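Local atomic coordinates of fatty acid CoA ligase (Marinactinospora thermotolerans, PDB entry 6SQ8), a protein that belongs to the ANL superfamily of AMP-binding enzymes and binds adenosine monophosphate and 1-ethanoyl-9H-pyrido[3,4-b]indole-3-carboxylic acid. Residues 32-37 / 59-64; 230-235 / 260-265; 410-415 / 466-471. All coordinates share one frame; numbering follows the deposited sequence.

Contact 1: 32-37 / 59-64; sequences RHQVRL and NTWRAI
The Trp61 CG sits between the backbone N and the carbonyl carbon (chi1 74°), which brings the six-membered end of the indole to Gln34 CG. The Gln34 chain bends at its second torsion (chi2 -87°), and this turns its amide end to Arg62. The contact joins helix 28-44 to the start of helix 61-72 in the AMP-binding domain of an ANL-type enzyme. Gln34 CG lies 3.5 Å from Trp61 CH2 and almost as near CZ3, and Gln34 CB also touches CZ3. The aliphatic part of the glutamine thus meets the indole. The two side chains cross at about a right angle, and the amide plane stands 80° from the ring.

Arg62 is the second partner. Its chain is extended from CG to NE and runs past the amide end. Gln34 NE2 is 3.6 Å from Arg62 NE, which is van der Waals contact between two nitrogens. Leu136 touches both Gln34 and Arg62, and Arg30 touches Trp61 and Arg62. Val19 of strand 17-20 also packs on Trp61.

Thr60 is the N-cap of helix 61-72. Its OG1 accepts from Ala63 N at 3.2 Å and is also hydrogen-bonded to Glu104. Next to the cap, the extended Arg62 chain lies over one face of the indole. Arg62 CG lies above the centre of the Trp61 ring, and Trp61 CZ2 lies 3.5 Å from the plane of the Arg62 guanidinium, over its centre.

Contact 2: 230-235 / 260-265; sequences AVLEAI and PRSDLS
Ser265 N donates to Asp263 OD1 within the loop whose Ser262 and Leu264 touch Leu232 and Ile235. This bond is 3.0 Å long, with an N-H...O angle of 159°. It closes an Asx turn. The proton comes to the anti side of the carboxylate, tilted from its plane. Ser265 OG also lies near OD1, but its modelled distance is too short to rely on. The other oxygen, OD2, forms a salt bridge with Arg239.

The contact itself is mainly apolar. Leu264 CD1 meets Leu232 CD1 at 4.0 Å. Leu264 CD2 lies mainly on Ile235, 3.6 Å from its CG2, and is also near Leu232 CD1. Ile235 CG2 lies anti to its backbone N, which puts this branch on the loop. Ser262 OG lies 3.5 Å from Leu232 CG, while its hydrogen bond goes to Ala258 O.

The loop from helix 247-255 to strand 269-273 thus lies along one side of helix 228-237. Leu253 of helix 247-255 touches Leu232, and Leu197 of strand 195-198 touches Ile235.

Contact 3: 410-415 / 466-471; sequences RRVEHV and DLHVPR. With AMP (adenosine monophosphate), chain G.
The His468 ring meets Val412 at its edge and Arg411 obliquely. Val412 CG2 lies near the ring plane, 4.0 Å from His468 CD2. Arg411 NH2 lies 4.0 Å from His468 NE2, and the guanidinium and imidazole planes are 41° apart. This is proximity, not a hydrogen bond. A third flat group, the Arg410 guanidinium, takes no part in this pair and meets AMP instead. It takes the AMP ribose oxygen O2' at its edge, in its plane.

The contact belongs to the C-terminal domain of the AMP-binding enzyme. Helix 409-418 lies here against the loop between helix 453-463 and strand 472-475. Val412 is the central apolar side chain. CG1 reaches His468 O at 3.8 Å, and CG2 is 4.0 Å from His468 CB. One valine thus covers both the backbone carbonyl and the side chain of the histidine. Arg411 bends at its second and third torsions (chi3 -34°), which curls the guanidinium round toward the imidazole. Leu464 touches Arg411 and Val412. Val407 of strand 405-407 touches both Val412 and His468.

Arg410, the residue before Arg411, belongs to the AMP pocket. Its NH2 donates to AMP O2' over 2.7 Å at an N-H...O angle of 156°. NH1 of Arg410 is 3.5 Å from N3 of the AMP adenine, without a bond being formed. Asp380 is hydrogen-bonded to AMP, and it forms a long, weak ion pair with Arg410 NH2.

Arg410 thus gives AMP a directional N-H bond at the ribose, while Val412 and Arg411 touch the loop by van der Waals contact. The nearby positive charge of Arg411 would probably make protonation of His468 less favourable.

Overall arrangement
The three contacts follow one another along the chain. Contacts 1 and 2 lie in the AMP-binding domain and contact 3 in the C-terminal domain. The centres of contacts 1 and 2 are about 28 Å apart and their nearest atoms about 10 Å. They do not touch, but Leu223 links their surroundings: its O accepts a weak hydrogen bond from Asn59, and its side chain touches Val231. Contact 3 is more remote, with centres about 49 Å from contact 1 and about 37 Å from contact 2. Contacts 1 and 3 lie on opposite sides of the chain's centre. Contact 3 supplies Arg410 to the AMP pocket, while contacts 1 and 2 include no residue lining the pocket of 1-ethanoyl-9H-pyrido[3,4-b]indole-3-carboxylic acid.

Contact 1: 32-37 / 59-64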
loop_
_atom_site.group_PDB
_atom_site.type_symbol
_atom_site.label_atom_id
_atom_site.label_comp_id
_atom_site.label_asym_id
_atom_site.label_seq_id
_atom_site.Cartn_x
_atom_site.Cartn_y
_atom_site.Cartn_z
ATOM N N ARG A 32 18.519 18.517 0.066
ATOM C CA ARG A 32 18.109 19.625 -0.805
ATOM C C ARG A 32 19.105 19.736 -1.965
ATOM O O ARG A 32 18.697 19.766 -3.141
ATOM C CB ARG A 32 18.039 20.941 -0.023
ATOM C CG ARG A 32 16.828 21.102 0.881
ATOM C CD ARG A 32 17.086 22.213 1.894
ATOM N NE ARG A 32 15.998 22.450 2.837
ATOM C CZ ARG A 32 14.801 22.934 2.495
ATOM N NH1 ARG A 32 14.572 23.302 1.243
ATOM N NH2 ARG A 32 13.828 23.015 3.395
ATOM N N HIS A 33 20.401 19.731 -1.610
ATOM C CA HIS A 33 21.494 19.777 -2.565
ATOM C C HIS A 33 21.345 18.656 -3.617
ATOM O O HIS A 33 21.501 18.900 -4.820
ATOM C CB HIS A 33 22.847 19.741 -1.829
ATOM C CG HIS A 33 24.022 19.726 -2.759
ATOM N ND1 HIS A 33 24.508 18.554 -3.341
ATOM C CD2 HIS A 33 24.795 20.731 -3.244
ATOM C CE1 HIS A 33 25.528 18.846 -4.127
ATOM N NE2 HIS A 33 25.719 20.174 -4.087
ATOM N N GLN A 34 21.034 17.434 -3.169
ATOM C CA GLN A 34 20.935 16.277 -4.070
ATOM C C GLN A 34 19.753 16.419 -5.033
ATOM O O GLN A 34 19.821 15.958 -6.165
ATOM C CB GLN A 34 20.844 14.977 -3.275
ATOM C CG GLN A 34 22.158 14.217 -3.322
ATOM C CD GLN A 34 22.268 13.303 -4.513
ATOM O OE1 GLN A 34 21.278 12.905 -5.122
ATOM N NE2 GLN A 34 23.493 12.942 -4.850
ATOM N N VAL A 35 18.670 17.044 -4.572
ATOM C CA VAL A 35 17.512 17.236 -5.417
ATOM C C VAL A 35 17.902 18.187 -6.553
ATOM O O VAL A 35 17.580 17.930 -7.724
ATOM C CB VAL A 35 16.297 17.757 -4.629
ATOM C CG1 VAL A 35 15.126 18.056 -5.559
ATOM C CG2 VAL A 35 15.872 16.777 -3.547
ATOM N N ARG A 36 18.591 19.273 -6.185
ATOM C CA ARG A 36 19.024 20.296 -7.133
ATOM C C ARG A 36 19.915 19.643 -8.200
ATOM O O ARG A 36 19.704 19.819 -9.415
ATOM C CB ARG A 36 19.804 21.402 -6.417
ATOM C CG ARG A 36 19.020 22.230 -5.414
ATOM C CD ARG A 36 19.910 23.313 -4.850
ATOM N NE ARG A 36 19.477 23.726 -3.529
ATOM C CZ ARG A 36 20.255 23.766 -2.455
ATOM N NH1 ARG A 36 21.520 23.394 -2.560
ATOM N NH2 ARG A 36 19.782 24.224 -1.297
ATOM N N LEU A 37 20.889 18.868 -7.717
ATOM C CA LEU A 37 21.844 18.156 -8.542
ATOM C C LEU A 37 21.126 17.247 -9.549
ATOM O O LEU A 37 21.337 17.348 -10.754
ATOM C CB LEU A 37 22.752 17.350 -7.612
ATOM C CG LEU A 37 24.054 16.843 -8.242
ATOM C CD1 LEU A 37 25.176 16.858 -7.208
ATOM C CD2 LEU A 37 23.887 15.456 -8.851
ATOM N N ASN A 59 15.681 0.932 -1.087
ATOM C CA ASN A 59 15.267 1.926 -0.114
ATOM C C ASN A 59 16.496 2.710 0.333
ATOM O O ASN A 59 17.013 2.466 1.407
ATOM C CB ASN A 59 14.536 1.306 1.080
ATOM C CG ASN A 59 13.085 0.982 0.785
ATOM O OD1 ASN A 59 12.721 0.750 -0.376
ATOM N ND2 ASN A 59 12.261 0.978 1.828
ATOM N N THR A 60 16.930 3.667 -0.496
ATOM C CA THR A 60 18.119 4.521 -0.238
ATOM C C THR A 60 17.699 5.991 -0.161
ATOM O O THR A 60 16.706 6.378 -0.756
ATOM C CB THR A 60 19.153 4.380 -1.356
ATOM O OG1 THR A 60 18.658 5.066 -2.510
ATOM C CG2 THR A 60 19.425 2.933 -1.701
ATOM N N TRP A 61 18.486 6.814 0.529
ATOM C CA TRP A 61 18.118 8.199 0.707
ATOM C C TRP A 61 18.180 8.963 -0.617
ATOM O O TRP A 61 17.458 9.932 -0.814
ATOM C CB TRP A 61 18.983 8.851 1.780
ATOM C CG TRP A 61 20.394 9.155 1.388
ATOM C CD1 TRP A 61 21.496 8.399 1.644
ATOM C CD2 TRP A 61 20.867 10.342 0.744
ATOM N NE1 TRP A 61 22.625 9.028 1.197
ATOM C CE2 TRP A 61 22.269 10.223 0.642
ATOM C CE3 TRP A 61 20.250 11.491 0.232
ATOM C CZ2 TRP A 61 23.057 11.202 0.041
ATOM C CZ3 TRP A 61 21.032 12.460 -0.364
ATOM C CH2 TRP A 61 22.416 12.315 -0.452
ATOM N N ARG A 62 19.038 8.527 -1.531
ATOM C CA ARG A 62 19.145 9.189 -2.825
ATOM C C ARG A 62 17.871 8.944 -3.646
ATOM O O ARG A 62 17.490 9.774 -4.457
ATOM C CB ARG A 62 20.398 8.748 -3.586
ATOM C CG ARG A 62 21.673 9.452 -3.129
ATOM C CD ARG A 62 22.873 8.997 -3.960
ATOM N NE ARG A 62 24.125 9.609 -3.512
ATOM C CZ ARG A 62 24.795 9.227 -2.426
ATOM N NH1 ARG A 62 24.368 8.223 -1.682
ATOM N NH2 ARG A 62 25.883 9.877 -2.063
ATOM N N ALA A 63 17.206 7.819 -3.422
ATOM C CA ALA A 63 15.993 7.499 -4.170
ATOM C C ALA A 63 14.841 8.429 -3.759
ATOM O O ALA A 63 13.899 8.645 -4.541
ATOM C CB ALA A 63 15.626 6.042 -3.989
ATOM N N ILE A 64 14.909 8.931 -2.522
ATOM C CA ILE A 64 13.972 9.914 -1.991
ATOM C C ILE A 64 14.118 11.219 -2.794
ATOM O O ILE A 64 13.090 11.813 -3.245
ATOM C CB ILE A 64 14.188 10.130 -0.472
ATOM C CG1 ILE A 64 13.805 8.890 0.330
ATOM C CG2 ILE A 64 13.442 11.354 0.020
ATOM C CD1 ILE A 64 14.027 9.025 1.811
#

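Contact 2: 230-235 / 260-265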
loop_
_atom_site.group_PDB
_atom_site.type_symbol
_atom_site.label_atom_id
_atom_site.label_comp_id
_atom_site.label_asym_id
_atom_site.label_seq_id
_atom_site.Cartn_x
_atom_site.Cartn_y
_atom_site.Cartn_z
ATOM N N ALA A 230 15.267 -6.094 13.628
ATOM C CA ALA A 230 15.844 -4.857 13.071
ATOM C C ALA A 230 14.917 -3.666 13.324
ATOM O O ALA A 230 15.396 -2.603 13.690
ATOM C CB ALA A 230 16.109 -5.039 11.600
ATOM N N VAL A 231 13.609 -3.864 13.110
ATOM C CA VAL A 231 12.591 -2.834 13.306
ATOM C C VAL A 231 12.542 -2.437 14.782
ATOM O O VAL A 231 12.520 -1.269 15.111
ATOM C CB VAL A 231 11.218 -3.304 12.802
ATOM C CG1 VAL A 231 10.103 -2.402 13.286
ATOM C CG2 VAL A 231 11.203 -3.405 11.287
ATOM N N LEU A 232 12.528 -3.436 15.653
ATOM C CA LEU A 232 12.574 -3.220 17.103
ATOM C C LEU A 232 13.789 -2.365 17.460
ATOM O O LEU A 232 13.661 -1.368 18.174
ATOM C CB LEU A 232 12.649 -4.575 17.813
ATOM C CG LEU A 232 11.468 -4.976 18.685
ATOM C CD1 LEU A 232 10.196 -4.211 18.352
ATOM C CD2 LEU A 232 11.240 -6.472 18.595
ATOM N N GLU A 233 14.960 -2.771 16.949
ATOM C CA GLU A 233 16.228 -2.119 17.246
ATOM C C GLU A 233 16.149 -0.676 16.741
ATOM O O GLU A 233 16.469 0.259 17.474
ATOM C CB GLU A 233 17.381 -2.919 16.621
ATOM C CG GLU A 233 18.711 -2.803 17.326
ATOM C CD GLU A 233 19.483 -1.528 16.996
ATOM O OE1 GLU A 233 19.631 -1.216 15.764
ATOM O OE2 GLU A 233 19.934 -0.828 17.979
ATOM N N ALA A 234 15.683 -0.509 15.500
ATOM C CA ALA A 234 15.603 0.798 14.844
ATOM C C ALA A 234 14.684 1.727 15.628
ATOM O O ALA A 234 14.997 2.888 15.791
ATOM C CB ALA A 234 15.121 0.666 13.414
ATOM N N ILE A 235 13.543 1.212 16.089
ATOM C CA ILE A 235 12.587 2.045 16.791
ATOM C C ILE A 235 13.249 2.614 18.047
ATOM O O ILE A 235 13.119 3.785 18.317
ATOM C CB ILE A 235 11.290 1.278 17.089
ATOM C CG1 ILE A 235 10.536 0.965 15.792
ATOM C CG2 ILE A 235 10.420 2.041 18.069
ATOM C CD1 ILE A 235 9.385 -0.006 15.956
ATOM N N PRO A 260 8.870 -7.135 24.718
ATOM C CA PRO A 260 8.801 -6.543 26.057
ATOM C C PRO A 260 10.160 -6.037 26.589
ATOM O O PRO A 260 10.197 -5.073 27.346
ATOM C CB PRO A 260 8.223 -7.687 26.910
ATOM C CG PRO A 260 8.597 -8.949 26.146
ATOM C CD PRO A 260 8.464 -8.550 24.696
ATOM N N ARG A 261 11.252 -6.689 26.168
ATOM C CA ARG A 261 12.655 -6.266 26.434
ATOM C C ARG A 261 12.911 -4.866 25.831
ATOM O O ARG A 261 13.608 -4.056 26.427
ATOM C CB ARG A 261 13.614 -7.327 25.862
ATOM C CG ARG A 261 15.075 -7.278 26.303
ATOM C CD ARG A 261 16.046 -7.990 25.346
ATOM N N SER A 262 12.340 -4.584 24.654
ATOM C CA SER A 262 12.585 -3.346 23.862
ATOM C C SER A 262 11.844 -2.135 24.436
ATOM O O SER A 262 10.749 -2.283 25.023
ATOM C CB SER A 262 12.174 -3.533 22.418
ATOM O OG SER A 262 12.843 -4.639 21.842
ATOM N N ASP A 263 12.442 -0.949 24.224
ATOM C CA ASP A 263 11.863 0.341 24.640
ATOM C C ASP A 263 11.278 1.024 23.407
ATOM O O ASP A 263 12.016 1.529 22.570
ATOM C CB ASP A 263 12.873 1.263 25.337
ATOM C CG ASP A 263 12.331 2.635 25.716
ATOM O OD1 ASP A 263 11.095 2.851 25.618
ATOM O OD2 ASP A 263 13.152 3.491 26.113
ATOM N N LEU A 264 9.947 1.023 23.327
ATOM C CA LEU A 264 9.223 1.572 22.215
ATOM C C LEU A 264 8.384 2.763 22.687
ATOM O O LEU A 264 7.383 3.098 22.055
ATOM C CB LEU A 264 8.326 0.487 21.620
ATOM C CG LEU A 264 8.998 -0.848 21.301
ATOM C CD1 LEU A 264 8.020 -1.770 20.597
ATOM C CD2 LEU A 264 10.243 -0.677 20.453
ATOM N N SER A 265 8.829 3.440 23.753
ATOM C CA SER A 265 8.085 4.569 24.318
ATOM C C SER A 265 8.012 5.725 23.320
ATOM O O SER A 265 7.139 6.564 23.464
ATOM C CB SER A 265 8.668 5.020 25.639
ATOM O OG SER A 265 10.074 5.119 25.569
#

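Contact 3: 410-415 / 466-471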
loop_
_atom_site.group_PDB
_atom_site.type_symbol
_atom_site.label_atom_id
_atom_site.label_comp_id
_atom_site.label_asym_id
_atom_site.label_seq_id
_atom_site.Cartn_x
_atom_site.Cartn_y
_atom_site.Cartn_z
ATOM N N ARG A 410 -14.583 -12.948 3.516
ATOM C CA ARG A 410 -13.847 -12.404 4.665
ATOM C C ARG A 410 -14.604 -12.704 5.967
ATOM O O ARG A 410 -13.981 -12.954 6.983
ATOM C CB ARG A 410 -13.531 -10.912 4.501
ATOM C CG ARG A 410 -12.398 -10.656 3.522
ATOM C CD ARG A 410 -11.760 -9.282 3.615
ATOM N NE ARG A 410 -11.360 -8.800 2.288
ATOM C CZ ARG A 410 -11.065 -7.541 2.006
ATOM N NH1 ARG A 410 -11.009 -6.655 2.984
ATOM N NH2 ARG A 410 -10.821 -7.163 0.769
ATOM N N ARG A 411 -15.938 -12.717 5.926
ATOM C CA ARG A 411 -16.735 -13.056 7.097
ATOM C C ARG A 411 -16.414 -14.495 7.520
ATOM O O ARG A 411 -16.313 -14.770 8.711
ATOM C CB ARG A 411 -18.247 -12.882 6.865
ATOM C CG ARG A 411 -18.718 -11.439 6.728
ATOM C CD ARG A 411 -19.963 -10.955 7.477
ATOM N NE ARG A 411 -21.056 -11.908 7.676
ATOM C CZ ARG A 411 -22.165 -12.000 6.933
ATOM N NH1 ARG A 411 -22.393 -11.158 5.934
ATOM N NH2 ARG A 411 -23.076 -12.916 7.224
ATOM N N VAL A 412 -16.223 -15.412 6.553
ATOM C CA VAL A 412 -15.944 -16.812 6.846
ATOM C C VAL A 412 -14.530 -16.957 7.433
ATOM O O VAL A 412 -14.313 -17.752 8.360
ATOM C CB VAL A 412 -16.140 -17.701 5.601
ATOM C CG1 VAL A 412 -15.865 -19.182 5.890
ATOM C CG2 VAL A 412 -17.542 -17.548 5.051
ATOM N N GLU A 413 -13.572 -16.192 6.894
ATOM C CA GLU A 413 -12.178 -16.193 7.358
ATOM C C GLU A 413 -12.086 -15.676 8.803
ATOM O O GLU A 413 -11.338 -16.232 9.606
ATOM C CB GLU A 413 -11.308 -15.334 6.437
ATOM C CG GLU A 413 -11.123 -15.922 5.045
ATOM C CD GLU A 413 -10.667 -14.949 3.962
ATOM O OE1 GLU A 413 -10.364 -13.766 4.292
ATOM O OE2 GLU A 413 -10.638 -15.379 2.789
ATOM N N HIS A 414 -12.831 -14.605 9.111
ATOM C CA HIS A 414 -12.841 -13.999 10.453
ATOM C C HIS A 414 -13.210 -15.069 11.494
ATOM O O HIS A 414 -12.540 -15.201 12.525
ATOM C CB HIS A 414 -13.770 -12.767 10.515
ATOM C CG HIS A 414 -13.295 -11.580 9.740
ATOM N ND1 HIS A 414 -14.145 -10.508 9.408
ATOM C CD2 HIS A 414 -12.078 -11.284 9.204
ATOM C CE1 HIS A 414 -13.462 -9.597 8.727
ATOM N NE2 HIS A 414 -12.180 -10.053 8.584
ATOM N N VAL A 415 -14.259 -15.847 11.197
ATOM C CA VAL A 415 -14.750 -16.899 12.098
ATOM C C VAL A 415 -13.704 -18.012 12.251
ATOM O O VAL A 415 -13.411 -18.437 13.351
ATOM C CB VAL A 415 -16.104 -17.462 11.621
ATOM C CG1 VAL A 415 -16.498 -18.670 12.430
ATOM C CG2 VAL A 415 -17.224 -16.444 11.687
ATOM N N ASP A 466 -25.637 -22.340 7.478
ATOM C CA ASP A 466 -25.284 -23.511 6.676
ATOM C C ASP A 466 -24.544 -23.122 5.389
ATOM O O ASP A 466 -23.626 -23.809 5.002
ATOM C CB ASP A 466 -26.511 -24.352 6.317
ATOM C CG ASP A 466 -27.120 -25.181 7.449
ATOM O OD1 ASP A 466 -26.345 -25.879 8.165
ATOM O OD2 ASP A 466 -28.389 -25.136 7.577
ATOM N N LEU A 467 -24.961 -22.044 4.720
ATOM C CA LEU A 467 -24.464 -21.723 3.394
ATOM C C LEU A 467 -22.982 -21.354 3.433
ATOM O O LEU A 467 -22.262 -21.591 2.448
ATOM C CB LEU A 467 -25.251 -20.544 2.829
ATOM C CG LEU A 467 -26.699 -20.808 2.419
ATOM C CD1 LEU A 467 -27.313 -19.549 1.829
ATOM C CD2 LEU A 467 -26.786 -21.923 1.397
ATOM N N HIS A 468 -22.546 -20.777 4.562
ATOM C CA HIS A 468 -21.175 -20.275 4.722
ATOM C C HIS A 468 -20.158 -21.370 5.030
ATOM O O HIS A 468 -18.970 -21.116 4.966
ATOM C CB HIS A 468 -21.123 -19.217 5.829
ATOM C CG HIS A 468 -21.908 -18.000 5.476
ATOM N ND1 HIS A 468 -23.289 -17.966 5.592
ATOM C CD2 HIS A 468 -21.518 -16.798 5.010
ATOM C CE1 HIS A 468 -23.714 -16.778 5.233
ATOM N NE2 HIS A 468 -22.644 -16.058 4.859
ATOM N N VAL A 469 -20.631 -22.561 5.398
ATOM C CA VAL A 469 -19.757 -23.624 5.857
ATOM C C VAL A 469 -18.925 -24.131 4.686
ATOM O O VAL A 469 -19.459 -24.503 3.641
ATOM C CB VAL A 469 -20.516 -24.777 6.542
ATOM C CG1 VAL A 469 -19.557 -25.872 6.973
ATOM C CG2 VAL A 469 -21.329 -24.302 7.744
ATOM N N PRO A 470 -17.583 -24.158 4.831
ATOM C CA PRO A 470 -16.717 -24.731 3.809
ATOM C C PRO A 470 -16.882 -26.252 3.723
ATOM O O PRO A 470 -16.776 -26.920 4.732
ATOM C CB PRO A 470 -15.276 -24.396 4.217
ATOM C CG PRO A 470 -15.374 -23.654 5.532
ATOM C CD PRO A 470 -16.828 -23.620 5.964
ATOM N N ARG A 471 -17.105 -26.759 2.506
ATOM C CA ARG A 471 -17.151 -28.182 2.240
ATOM C C ARG A 471 -15.750 -28.780 2.382
ATOM O O ARG A 471 -15.581 -29.789 3.017
ATOM C CB ARG A 471 -17.726 -28.451 0.840
ATOM C CG ARG A 471 -17.747 -29.922 0.443
ATOM C CD ARG A 471 -18.898 -30.237 -0.492
ATOM N NE ARG A 471 -18.459 -30.467 -1.852
ATOM C CZ ARG A 471 -19.272 -30.490 -2.888
ATOM N NH1 ARG A 471 -20.375 -29.751 -2.889
ATOM N NH2 ARG A 471 -18.984 -31.267 -3.916
HETATM P P AMP G . -4.806 -2.479 -4.861
HETATM O O1P AMP G . -4.405 -1.041 -4.706
HETATM O O2P AMP G . -5.896 -2.730 -5.913
HETATM O O3P AMP G . -3.585 -3.362 -4.996
HETATM O "O5'" AMP G . -5.441 -2.841 -3.392
HETATM C "C5'" AMP G . -6.713 -2.402 -2.875
HETATM C "C4'" AMP G . -7.435 -3.495 -2.092
HETATM O "O4'" AMP G . -6.670 -4.003 -1.009
HETATM C "C3'" AMP G . -8.685 -2.978 -1.437
HETATM O "O3'" AMP G . -9.707 -3.205 -2.367
HETATM C "C2'" AMP G . -8.872 -3.755 -0.136
HETATM O "O2'" AMP G . -9.747 -4.907 -0.168
HETATM C "C1'" AMP G . -7.456 -4.206 0.177
HETATM N N9 AMP G . -6.950 -3.411 1.327
HETATM C C8 AMP G . -6.032 -2.416 1.316
HETATM N N7 AMP G . -5.839 -1.932 2.572
HETATM C C5 AMP G . -6.653 -2.625 3.400
HETATM C C6 AMP G . -6.966 -2.628 4.850
HETATM N N6 AMP G . -6.350 -1.793 5.695
HETATM N N1 AMP G . -7.878 -3.514 5.290
HETATM C C2 AMP G . -8.507 -4.375 4.442
HETATM N N3 AMP G . -8.288 -4.432 3.108
HETATM C C4 AMP G . -7.384 -3.598 2.560
#